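Side-chain contacts in glucose-6-phosphate 1-dehydrogenase (Kluyveromyces lactis, PDB 7E6I), which catalyses the NADP+-dependent oxidation of glucose 6-phosphate to 6-phosphogluconolactone, the first step of the oxidative pentose phosphate pathway: residues D19-K23 and K24-A28; L57-K60 and V61-F64; V149-E152 and K153-H157; G186-M189 and V190-L193. All blocks are in the same frame, centred on the assembly; numbering follows the deposited sequence.

How the contacts relate
Along the chain from the N terminus the four contacts follow in series; none nests in or crosses another, and each closes only a turn or short bend. Contact 1 spans the first turns of helix 19-34, packed on strand 10-14. Contact 2 ends helix 54-61 and touches contact 1, with K60 beside K22 and F64 against K22, K23 and P27. Contact 3 follows strand 146-152 out of the parallel Rossmann sheet; it meets contact 1 where L20 packs on E152. Contact 4 is the short helix 188-191, packed on strand 367-373 of the mixed sheet. Contacts 3 and 4 do not touch, but both hold the substrate, K153 at O1 and K187 at the phosphate.

Contact 1 (D19-K23 and K24-A28)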
loop_
_atom_site.group_PDB
_atom_site.type_symbol
_atom_site.label_atom_id
_atom_site.label_comp_id
_atom_site.label_asym_id
_atom_site.label_seq_id
_atom_site.Cartn_x
_atom_site.Cartn_y
_atom_site.Cartn_z
ATOM N N ASP A 19 -3.112 -7.578 -17.072
ATOM C CA ASP A 19 -2.330 -6.348 -17.021
ATOM C C ASP A 19 -1.405 -6.329 -15.819
ATOM O O ASP A 19 -0.218 -5.990 -15.937
ATOM C CB ASP A 19 -3.262 -5.140 -16.987
ATOM C CG ASP A 19 -3.499 -4.565 -18.359
ATOM O OD1 ASP A 19 -3.051 -5.197 -19.347
ATOM O OD2 ASP A 19 -4.125 -3.487 -18.447
ATOM N N LEU A 20 -1.937 -6.674 -14.644
ATOM C CA LEU A 20 -1.121 -6.658 -13.438
ATOM C C LEU A 20 0.096 -7.558 -13.589
ATOM O O LEU A 20 1.214 -7.171 -13.233
ATOM C CB LEU A 20 -1.955 -7.092 -12.239
ATOM C CG LEU A 20 -1.123 -7.189 -10.971
ATOM C CD1 LEU A 20 -0.709 -5.795 -10.514
ATOM C CD2 LEU A 20 -1.897 -7.925 -9.904
ATOM N N SER A 21 -0.106 -8.752 -14.153
ATOM C CA SER A 21 0.975 -9.716 -14.302
ATOM C C SER A 21 2.072 -9.188 -15.208
ATOM O O SER A 21 3.259 -9.268 -14.871
ATOM C CB SER A 21 0.436 -11.031 -14.858
ATOM O OG SER A 21 1.493 -11.961 -14.978
ATOM N N LYS A 22 1.698 -8.645 -16.371
ATOM C CA LYS A 22 2.722 -8.321 -17.357
ATOM C C LYS A 22 3.393 -6.987 -17.072
ATOM O O LYS A 22 4.566 -6.809 -17.416
ATOM C CB LYS A 22 2.135 -8.341 -18.774
ATOM C CG LYS A 22 1.096 -7.276 -19.083
ATOM C CD LYS A 22 0.734 -7.303 -20.583
ATOM C CE LYS A 22 -0.767 -7.065 -20.825
ATOM N NZ LYS A 22 -1.048 -5.703 -21.382
ATOM N N LYS A 23 2.686 -6.052 -16.445
ATOM C CA LYS A 23 3.254 -4.738 -16.176
ATOM C C LYS A 23 3.877 -4.613 -14.794
ATOM O O LYS A 23 4.651 -3.676 -14.570
ATOM C CB LYS A 23 2.186 -3.655 -16.323
ATOM C CG LYS A 23 1.658 -3.489 -17.728
ATOM C CD LYS A 23 0.860 -2.202 -17.837
ATOM C CE LYS A 23 -0.215 -2.319 -18.894
ATOM N NZ LYS A 23 -1.337 -1.379 -18.639
ATOM N N LYS A 24 3.563 -5.513 -13.861
ATOM C CA LYS A 24 4.057 -5.349 -12.497
ATOM C C LYS A 24 4.727 -6.607 -11.959
ATOM O O LYS A 24 5.870 -6.547 -11.491
ATOM C CB LYS A 24 2.922 -4.919 -11.570
ATOM C CG LYS A 24 2.316 -3.577 -11.950
ATOM C CD LYS A 24 2.945 -2.450 -11.146
ATOM C CE LYS A 24 2.496 -1.082 -11.637
ATOM N NZ LYS A 24 2.693 -0.052 -10.573
ATOM N N THR A 25 4.036 -7.749 -12.011
ATOM C CA THR A 25 4.586 -8.950 -11.389
ATOM C C THR A 25 5.851 -9.408 -12.101
ATOM O O THR A 25 6.909 -9.561 -11.475
ATOM C CB THR A 25 3.552 -10.073 -11.372
ATOM O OG1 THR A 25 2.259 -9.529 -11.086
ATOM C CG2 THR A 25 3.923 -11.116 -10.317
ATOM N N PHE A 26 5.766 -9.623 -13.412
ATOM C CA PHE A 26 6.931 -10.079 -14.156
ATOM C C PHE A 26 8.023 -9.014 -14.184
ATOM O O PHE A 26 9.200 -9.350 -13.985
ATOM C CB PHE A 26 6.531 -10.523 -15.564
ATOM C CG PHE A 26 6.030 -11.935 -15.606
ATOM C CD1 PHE A 26 6.917 -12.993 -15.741
ATOM C CD2 PHE A 26 4.681 -12.212 -15.430
ATOM C CE1 PHE A 26 6.459 -14.307 -15.747
ATOM C CE2 PHE A 26 4.217 -13.517 -15.434
ATOM C CZ PHE A 26 5.111 -14.564 -15.594
ATOM N N PRO A 27 7.703 -7.731 -14.405
ATOM C CA PRO A 27 8.765 -6.721 -14.281
ATOM C C PRO A 27 9.433 -6.717 -12.912
ATOM O O PRO A 27 10.649 -6.494 -12.822
ATOM C CB PRO A 27 8.032 -5.407 -14.587
ATOM C CG PRO A 27 6.924 -5.813 -15.493
ATOM C CD PRO A 27 6.474 -7.148 -14.977
ATOM N N ALA A 28 8.677 -6.985 -11.840
ATOM C CA ALA A 28 9.290 -7.029 -10.516
ATOM C C ALA A 28 10.190 -8.246 -10.372
ATOM O O ALA A 28 11.280 -8.158 -9.793
ATOM C CB ALA A 28 8.220 -7.028 -9.420
#
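From L20 against K24 to K23 against P27, the opening turns of helix 19-34 pack on one another in the first beta-alpha-beta unit of the Rossmann domain. At the start, the D19 carboxylate meets two lysines one turn further on: K22 NZ reaches OD1 at 2.9 Å, nearly along the C-O axis, while K23 NZ makes a weak salt bridge to OD2. L20 O is gripped by two backbone N-H groups, K24 N at 2.9 Å and T25 N with an N-H...O angle of 161°, and T25 OG1 adds a weak bond. The L20 side chain crosses that of K24 at about a right angle, CD1 lying 3.9 Å from K24 CB. S21 works in two directions. With OG swung away from the backbone N (chi1 -179°), the hydroxyl reaches the edge of the F26 ring, 3.2 Å from CE2, and is hydrogen-bonded to A16 O; S21 O takes F26 N at 2.9 Å in an almost straight bond. Both F26 N and T25 N reach back five residues, as in a pi-type turn. K22 O then faces P27 CD at 3.1 Å, and K23 O lies against P27 CG. Proline offers no N-H, so the helix kinks here. Residues D19 to K22 belong by similarity to the NADP+ site, and the chemistry implies that the D19 carboxylate probably steadies the K22 ammonium group, and K23 more loosely, beside a pocket made for an anionic cofactor.

Contact 2 (L57-K60 and V61-F64)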
loop_
_atom_site.group_PDB
_atom_site.type_symbol
_atom_site.label_atom_id
_atom_site.label_comp_id
_atom_site.label_asym_id
_atom_site.label_seq_id
_atom_site.Cartn_x
_atom_site.Cartn_y
_atom_site.Cartn_z
ATOM N N LEU A 57 4.111 -15.286 -23.961
ATOM C CA LEU A 57 4.308 -14.714 -22.634
ATOM C C LEU A 57 5.557 -13.841 -22.585
ATOM O O LEU A 57 5.500 -12.678 -22.171
ATOM C CB LEU A 57 4.396 -15.827 -21.592
ATOM C CG LEU A 57 4.412 -15.313 -20.150
ATOM C CD1 LEU A 57 3.201 -14.423 -19.903
ATOM C CD2 LEU A 57 4.474 -16.460 -19.151
ATOM N N ARG A 58 6.702 -14.398 -22.996
ATOM C CA ARG A 58 7.957 -13.654 -22.947
ATOM C C ARG A 58 7.863 -12.361 -23.741
ATOM O O ARG A 58 8.311 -11.305 -23.278
ATOM C CB ARG A 58 9.105 -14.515 -23.471
ATOM C CG ARG A 58 9.375 -15.749 -22.640
ATOM C CD ARG A 58 10.101 -16.800 -23.437
ATOM N NE ARG A 58 10.355 -18.012 -22.664
ATOM C CZ ARG A 58 10.606 -19.197 -23.211
ATOM N NH1 ARG A 58 10.628 -19.316 -24.532
ATOM N NH2 ARG A 58 10.835 -20.262 -22.446
ATOM N N GLU A 59 7.277 -12.418 -24.933
ATOM C CA GLU A 59 7.172 -11.213 -25.740
ATOM C C GLU A 59 6.102 -10.279 -25.214
ATOM O O GLU A 59 6.160 -9.078 -25.484
ATOM C CB GLU A 59 6.897 -11.572 -27.199
ATOM C CG GLU A 59 8.025 -12.362 -27.859
ATOM C CD GLU A 59 9.295 -11.540 -28.069
ATOM O OE1 GLU A 59 9.215 -10.289 -28.078
ATOM O OE2 GLU A 59 10.375 -12.150 -28.237
ATOM N N LYS A 60 5.134 -10.798 -24.466
ATOM C CA LYS A 60 4.111 -9.939 -23.881
ATOM C C LYS A 60 4.688 -9.073 -22.762
ATOM O O LYS A 60 4.285 -7.916 -22.591
ATOM C CB LYS A 60 2.954 -10.797 -23.369
ATOM C CG LYS A 60 1.611 -10.092 -23.269
ATOM C CD LYS A 60 0.536 -11.051 -22.751
ATOM C CE LYS A 60 -0.854 -10.708 -23.294
ATOM N NZ LYS A 60 -1.640 -9.858 -22.343
ATOM N N VAL A 61 5.638 -9.602 -21.996
ATOM C CA VAL A 61 6.088 -8.918 -20.784
ATOM C C VAL A 61 7.373 -8.131 -21.022
ATOM O O VAL A 61 7.635 -7.141 -20.331
ATOM C CB VAL A 61 6.260 -9.917 -19.623
ATOM C CG1 VAL A 61 5.076 -10.876 -19.555
ATOM C CG2 VAL A 61 7.547 -10.680 -19.767
ATOM N N LYS A 62 8.175 -8.553 -22.013
ATOM C CA LYS A 62 9.419 -7.895 -22.407
ATOM C C LYS A 62 9.286 -6.376 -22.522
ATOM O O LYS A 62 10.181 -5.654 -22.062
ATOM C CB LYS A 62 9.924 -8.483 -23.728
ATOM C CG LYS A 62 11.327 -8.060 -24.127
ATOM C CD LYS A 62 11.929 -9.030 -25.145
ATOM C CE LYS A 62 13.257 -8.519 -25.711
ATOM N NZ LYS A 62 14.203 -9.623 -26.083
ATOM N N PRO A 63 8.210 -5.836 -23.111
ATOM C CA PRO A 63 8.096 -4.369 -23.201
ATOM C C PRO A 63 8.011 -3.673 -21.866
ATOM O O PRO A 63 8.043 -2.438 -21.837
ATOM C CB PRO A 63 6.807 -4.158 -24.004
ATOM C CG PRO A 63 6.651 -5.391 -24.772
ATOM C CD PRO A 63 7.145 -6.490 -23.894
ATOM N N PHE A 64 7.902 -4.406 -20.761
ATOM C CA PHE A 64 7.724 -3.788 -19.460
ATOM C C PHE A 64 8.875 -4.040 -18.510
ATOM O O PHE A 64 8.957 -3.365 -17.475
ATOM C CB PHE A 64 6.411 -4.266 -18.825
ATOM C CG PHE A 64 5.203 -3.944 -19.653
ATOM C CD1 PHE A 64 4.708 -2.652 -19.705
ATOM C CD2 PHE A 64 4.589 -4.926 -20.417
ATOM C CE1 PHE A 64 3.597 -2.350 -20.486
ATOM C CE2 PHE A 64 3.487 -4.635 -21.191
ATOM C CZ PHE A 64 2.987 -3.349 -21.229
#
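L57 and V61 pack one turn apart in the last turn of helix 54-61, part of the Rossmann domain. Their side chains cross at a slant, with L57 CD1 4.0 Å from V61 CG1. The same methyl, V61 CG1, also lies 3.2 Å from L57 O, the oxygen that accepts V61 N at 3.1 Å. V61 N also makes a weak hydrogen bond to R58 O, which takes its main bond from K62 N at 3.0 Å. P63 has no N-H to offer and sets CD 3.2 Å from E59 O. E59 and K62 run side by side in the same direction, the glutamate bent at its second torsion (chi2 -69°), yet their charged ends stay 5.1 Å apart, from OE2 to NZ. Further out, K60 NZ is hydrogen-bonded to S17 O, in the loop that by similarity binds NADP+, and R58 NH2 to V84 O at the start of strand 84-88, on which L57 also packs. F64 leans across to helix 19-34, touching K22, K23 and P27. Its ring takes P63 CB over one face, toward the rim, and turns an edge to K60 O, which lies 3.7 Å from F64 CE2.

Contact 3 (V149-E152 and K153-H157). With BG6 (6-O-phosphono-beta-D-glucopyranose), chain B.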
loop_
_atom_site.group_PDB
_atom_site.type_symbol
_atom_site.label_atom_id
_atom_site.label_comp_id
_atom_site.label_asym_id
_atom_site.label_seq_id
_atom_site.Cartn_x
_atom_site.Cartn_y
_atom_site.Cartn_z
ATOM N N VAL A 149 1.256 -18.418 -0.875
ATOM C CA VAL A 149 0.447 -17.778 -1.903
ATOM C C VAL A 149 0.333 -16.288 -1.592
ATOM O O VAL A 149 0.097 -15.896 -0.446
ATOM C CB VAL A 149 -0.932 -18.451 -2.072
ATOM C CG1 VAL A 149 -1.237 -19.424 -0.934
ATOM C CG2 VAL A 149 -2.040 -17.418 -2.257
ATOM N N ILE A 150 0.545 -15.468 -2.617
ATOM C CA ILE A 150 0.396 -14.025 -2.541
ATOM C C ILE A 150 -0.943 -13.648 -3.154
ATOM O O ILE A 150 -1.254 -14.053 -4.282
ATOM C CB ILE A 150 1.542 -13.312 -3.275
ATOM C CG1 ILE A 150 2.871 -13.548 -2.571
ATOM C CG2 ILE A 150 1.261 -11.832 -3.375
ATOM C CD1 ILE A 150 4.055 -13.274 -3.464
ATOM N N VAL A 151 -1.738 -12.877 -2.415
ATOM C CA VAL A 151 -2.908 -12.211 -2.959
ATOM C C VAL A 151 -2.820 -10.737 -2.609
ATOM O O VAL A 151 -2.196 -10.336 -1.622
ATOM C CB VAL A 151 -4.242 -12.806 -2.456
ATOM C CG1 VAL A 151 -4.651 -13.977 -3.337
ATOM C CG2 VAL A 151 -4.138 -13.222 -1.005
ATOM N N GLU A 152 -3.476 -9.931 -3.434
ATOM C CA GLU A 152 -3.370 -8.485 -3.382
ATOM C C GLU A 152 -4.736 -7.879 -3.091
ATOM O O GLU A 152 -5.769 -8.438 -3.470
ATOM C CB GLU A 152 -2.824 -7.961 -4.707
ATOM C CG GLU A 152 -2.480 -6.503 -4.698
ATOM C CD GLU A 152 -1.603 -6.114 -5.867
ATOM O OE1 GLU A 152 -1.055 -7.024 -6.566
ATOM O OE2 GLU A 152 -1.469 -4.881 -6.070
ATOM N N LYS A 153 -4.740 -6.735 -2.408
ATOM C CA LYS A 153 -5.996 -6.085 -2.084
ATOM C C LYS A 153 -6.705 -5.671 -3.375
ATOM O O LYS A 153 -6.056 -5.423 -4.393
ATOM C CB LYS A 153 -5.754 -4.874 -1.177
ATOM C CG LYS A 153 -5.174 -3.648 -1.878
ATOM C CD LYS A 153 -6.249 -2.597 -2.177
ATOM C CE LYS A 153 -5.636 -1.253 -2.639
ATOM N NZ LYS A 153 -6.588 -0.409 -3.452
ATOM N N PRO A 154 -8.045 -5.564 -3.362
ATOM C CA PRO A 154 -8.969 -5.617 -2.225
ATOM C C PRO A 154 -9.360 -7.025 -1.775
ATOM O O PRO A 154 -9.486 -7.940 -2.595
ATOM C CB PRO A 154 -10.192 -4.877 -2.766
ATOM C CG PRO A 154 -10.215 -5.270 -4.199
ATOM C CD PRO A 154 -8.780 -5.457 -4.632
ATOM N N PHE A 155 -9.543 -7.187 -0.468
ATOM C CA PHE A 155 -10.121 -8.405 0.079
ATOM C C PHE A 155 -11.493 -8.079 0.657
ATOM O O PHE A 155 -11.689 -8.133 1.876
ATOM C CB PHE A 155 -9.218 -9.007 1.158
ATOM C CG PHE A 155 -7.763 -8.871 0.865
ATOM C CD1 PHE A 155 -7.122 -9.783 0.037
ATOM C CD2 PHE A 155 -7.031 -7.831 1.404
ATOM C CE1 PHE A 155 -5.776 -9.672 -0.243
ATOM C CE2 PHE A 155 -5.686 -7.705 1.135
ATOM C CZ PHE A 155 -5.047 -8.626 0.308
ATOM N N GLY A 156 -12.437 -7.719 -0.193
ATOM C CA GLY A 156 -13.734 -7.264 0.258
ATOM C C GLY A 156 -13.933 -5.783 -0.008
ATOM O O GLY A 156 -13.008 -5.044 -0.344
ATOM N N HIS A 157 -15.193 -5.368 0.126
ATOM C CA HIS A 157 -15.594 -3.980 -0.022
ATOM C C HIS A 157 -16.319 -3.463 1.211
ATOM O O HIS A 157 -16.722 -2.290 1.232
ATOM C CB HIS A 157 -16.493 -3.821 -1.255
ATOM C CG HIS A 157 -17.574 -4.847 -1.335
ATOM N ND1 HIS A 157 -18.832 -4.645 -0.804
ATOM C CD2 HIS A 157 -17.577 -6.097 -1.851
ATOM C CE1 HIS A 157 -19.572 -5.721 -1.009
ATOM N NE2 HIS A 157 -18.832 -6.620 -1.637
HETATM C C1 BG6 B . -4.474 1.940 -5.980
HETATM C C2 BG6 B . -5.737 2.770 -6.208
HETATM O O1 BG6 B . -4.586 1.052 -4.940
HETATM O O5 BG6 B . -3.338 2.862 -5.647
HETATM C C3 BG6 B . -5.532 3.797 -7.266
HETATM O O2 BG6 B . -6.852 1.938 -6.556
HETATM C C4 BG6 B . -4.409 4.717 -6.915
HETATM O O3 BG6 B . -6.728 4.607 -7.420
HETATM C C5 BG6 B . -3.127 3.925 -6.655
HETATM O O4 BG6 B . -4.230 5.650 -7.988
HETATM C C6 BG6 B . -2.002 4.773 -6.128
HETATM O O6 BG6 B . -0.886 3.928 -5.916
HETATM P P BG6 B . 0.629 4.571 -6.130
HETATM O O1P BG6 B . 0.584 5.795 -5.236
HETATM O O2P BG6 B . 0.810 4.911 -7.586
HETATM O O3P BG6 B . 1.748 3.611 -5.730
#
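The F155 ring folds back under the end of strand 146-152, crossing V151 at a slant so that its CE1 lies 4.0 Å from V151 CG2. Its edge is turned to the V151 carbonyl, whose carbon lies in the ring plane, with V151 O 3.8 Å from F155 CZ. E152 O approaches the ring obliquely, 3.5 Å from F155 CE1. Over one face, toward the rim, sits K153 CA, 3.5 Å above the plane; the cis K153-P154 peptide bends the chain here. Were F155 cut back to an alanine, a gap would probably open beneath V151 and let the K153 backbone shift, with the chain that carries NZ to the sugar. E152 and K153 lead away from the ring. The glutamate chain is extended and bonds weakly through OE1 to Y121 OH. K153 starts with CG wedged between the backbone N and the carbonyl carbon (chi1 75°) and bends at chi2, bringing NZ to O1 of the bound sugar at 2.9 Å; NZ also bonds to D240 O. H245, the proton acceptor by similarity, touches this side chain. E152 to G156 form the EKPxG peptide characteristic of the family, beside the bound sugar and, by similarity, the NADP+ site.

Contact 4 (G186-M189 and V190-L193); sequences GKEM and VKNL. With BG6 (6-O-phosphono-beta-D-glucopyranose), chain B.
K187, whose O accepts K191 N one turn on at 3.0 Å, sends NZ 2.6 Å to phosphate oxygen O3P of the bound sugar. It is the N-cap of the short helix 188-191 and closes the HYLGK substrate-binding peptide of the family. Its chain runs extended until a bend at the last torsion (chi4 -88°) brings NZ to the phosphate. Q373 OE1 accepts from the same nitrogen, and Y184 adds a cation-pi contact. At the other end of the side chain, K187 CB rests against V190 CG2. On the outer side of the turn, E188 OE1 and K191 NZ stand 4.5 Å apart, too far for a salt bridge; a water joins them, donating to OE1 at 2.6 Å and accepting from NZ, which also bonds to S417 OG. The E188 carboxylate slants across the N192 amide, their planes 73° apart, with OE2 3.4 Å from OD1, both acceptors. N192 N makes weak bonds to E188 O and M189 O. With N192 shortened to an alanine, the amide would be gone, which would probably leave a gap between the E188 and M189 side chains, next to the methionine sulfur. M189, bent at both outer torsions, packs on I370 and I372 of strand 367-373 and crosses N192 at about a right angle, its SD 3.9 Å from N192 ND2.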
loop_
_atom_site.group_PDB
_atom_site.type_symbol
_atom_site.label_atom_id
_atom_site.label_comp_id
_atom_site.label_asym_id
_atom_site.label_seq_id
_atom_site.Cartn_x
_atom_site.Cartn_y
_atom_site.Cartn_z
ATOM N N GLY A 186 5.475 -1.808 0.615
ATOM C CA GLY A 186 6.745 -2.082 -0.030
ATOM C C GLY A 186 7.506 -0.848 -0.479
ATOM O O GLY A 186 8.594 -0.972 -1.051
ATOM N N LYS A 187 6.943 0.342 -0.241
ATOM C CA LYS A 187 7.588 1.590 -0.632
ATOM C C LYS A 187 8.714 1.935 0.333
ATOM O O LYS A 187 8.578 1.785 1.550
ATOM C CB LYS A 187 6.574 2.729 -0.661
ATOM C CG LYS A 187 5.519 2.607 -1.747
ATOM C CD LYS A 187 4.607 3.824 -1.767
ATOM C CE LYS A 187 3.446 3.617 -2.727
ATOM N NZ LYS A 187 3.755 4.045 -4.132
ATOM N N GLU A 188 9.830 2.415 -0.223
ATOM C CA GLU A 188 11.046 2.602 0.562
ATOM C C GLU A 188 10.780 3.458 1.790
ATOM O O GLU A 188 11.116 3.074 2.912
ATOM C CB GLU A 188 12.131 3.224 -0.317
ATOM C CG GLU A 188 13.330 3.775 0.429
ATOM C CD GLU A 188 14.235 2.693 1.031
ATOM O OE1 GLU A 188 14.108 1.509 0.648
ATOM O OE2 GLU A 188 15.080 3.038 1.896
ATOM N N MET A 189 10.122 4.603 1.607
ATOM C CA MET A 189 9.944 5.512 2.734
ATOM C C MET A 189 8.929 4.975 3.735
ATOM O O MET A 189 9.050 5.239 4.936
ATOM C CB MET A 189 9.542 6.903 2.240
ATOM C CG MET A 189 9.568 7.976 3.324
ATOM S SD MET A 189 11.241 8.414 3.880
ATOM C CE MET A 189 12.101 8.411 2.324
ATOM N N VAL A 190 7.927 4.218 3.284
ATOM C CA VAL A 190 7.052 3.580 4.257
ATOM C C VAL A 190 7.844 2.596 5.117
ATOM O O VAL A 190 7.648 2.525 6.338
ATOM C CB VAL A 190 5.859 2.906 3.554
ATOM C CG1 VAL A 190 4.964 2.200 4.578
ATOM C CG2 VAL A 190 5.057 3.945 2.785
ATOM N N LYS A 191 8.784 1.852 4.505
ATOM C CA LYS A 191 9.575 0.874 5.252
ATOM C C LYS A 191 10.544 1.517 6.242
ATOM O O LYS A 191 10.941 0.861 7.207
ATOM C CB LYS A 191 10.345 -0.040 4.294
ATOM C CG LYS A 191 9.453 -0.985 3.500
ATOM C CD LYS A 191 10.259 -2.079 2.782
ATOM C CE LYS A 191 11.097 -1.521 1.634
ATOM N NZ LYS A 191 12.172 -2.479 1.229
ATOM N N ASN A 192 10.923 2.777 6.048
ATOM C CA ASN A 192 11.795 3.445 7.006
ATOM C C ASN A 192 11.079 3.943 8.265
ATOM O O ASN A 192 11.763 4.350 9.210
ATOM C CB ASN A 192 12.475 4.651 6.352
ATOM C CG ASN A 192 13.317 4.279 5.148
ATOM O OD1 ASN A 192 13.910 3.204 5.096
ATOM N ND2 ASN A 192 13.388 5.182 4.177
ATOM N N LEU A 193 9.737 3.964 8.297
ATOM C CA LEU A 193 9.047 4.731 9.331
ATOM C C LEU A 193 9.346 4.205 10.732
ATOM O O LEU A 193 9.552 4.992 11.664
ATOM C CB LEU A 193 7.537 4.741 9.081
ATOM C CG LEU A 193 7.031 5.555 7.886
ATOM C CD1 LEU A 193 5.522 5.397 7.723
ATOM C CD2 LEU A 193 7.410 7.020 8.002
HETATM C C1 BG6 B . -4.474 1.940 -5.980
HETATM C C2 BG6 B . -5.737 2.770 -6.208
HETATM O O1 BG6 B . -4.586 1.052 -4.940
HETATM O O5 BG6 B . -3.338 2.862 -5.647
HETATM C C3 BG6 B . -5.532 3.797 -7.266
HETATM O O2 BG6 B . -6.852 1.938 -6.556
HETATM C C4 BG6 B . -4.409 4.717 -6.915
HETATM O O3 BG6 B . -6.728 4.607 -7.420
HETATM C C5 BG6 B . -3.127 3.925 -6.655
HETATM O O4 BG6 B . -4.230 5.650 -7.988
HETATM C C6 BG6 B . -2.002 4.773 -6.128
HETATM O O6 BG6 B . -0.886 3.928 -5.916
HETATM P P BG6 B . 0.629 4.571 -6.130
HETATM O O1P BG6 B . 0.584 5.795 -5.236
HETATM O O2P BG6 B . 0.810 4.911 -7.586
HETATM O O3P BG6 B . 1.748 3.611 -5.730
HETATM O O HOH W 1 12.975 -0.394 -0.756
#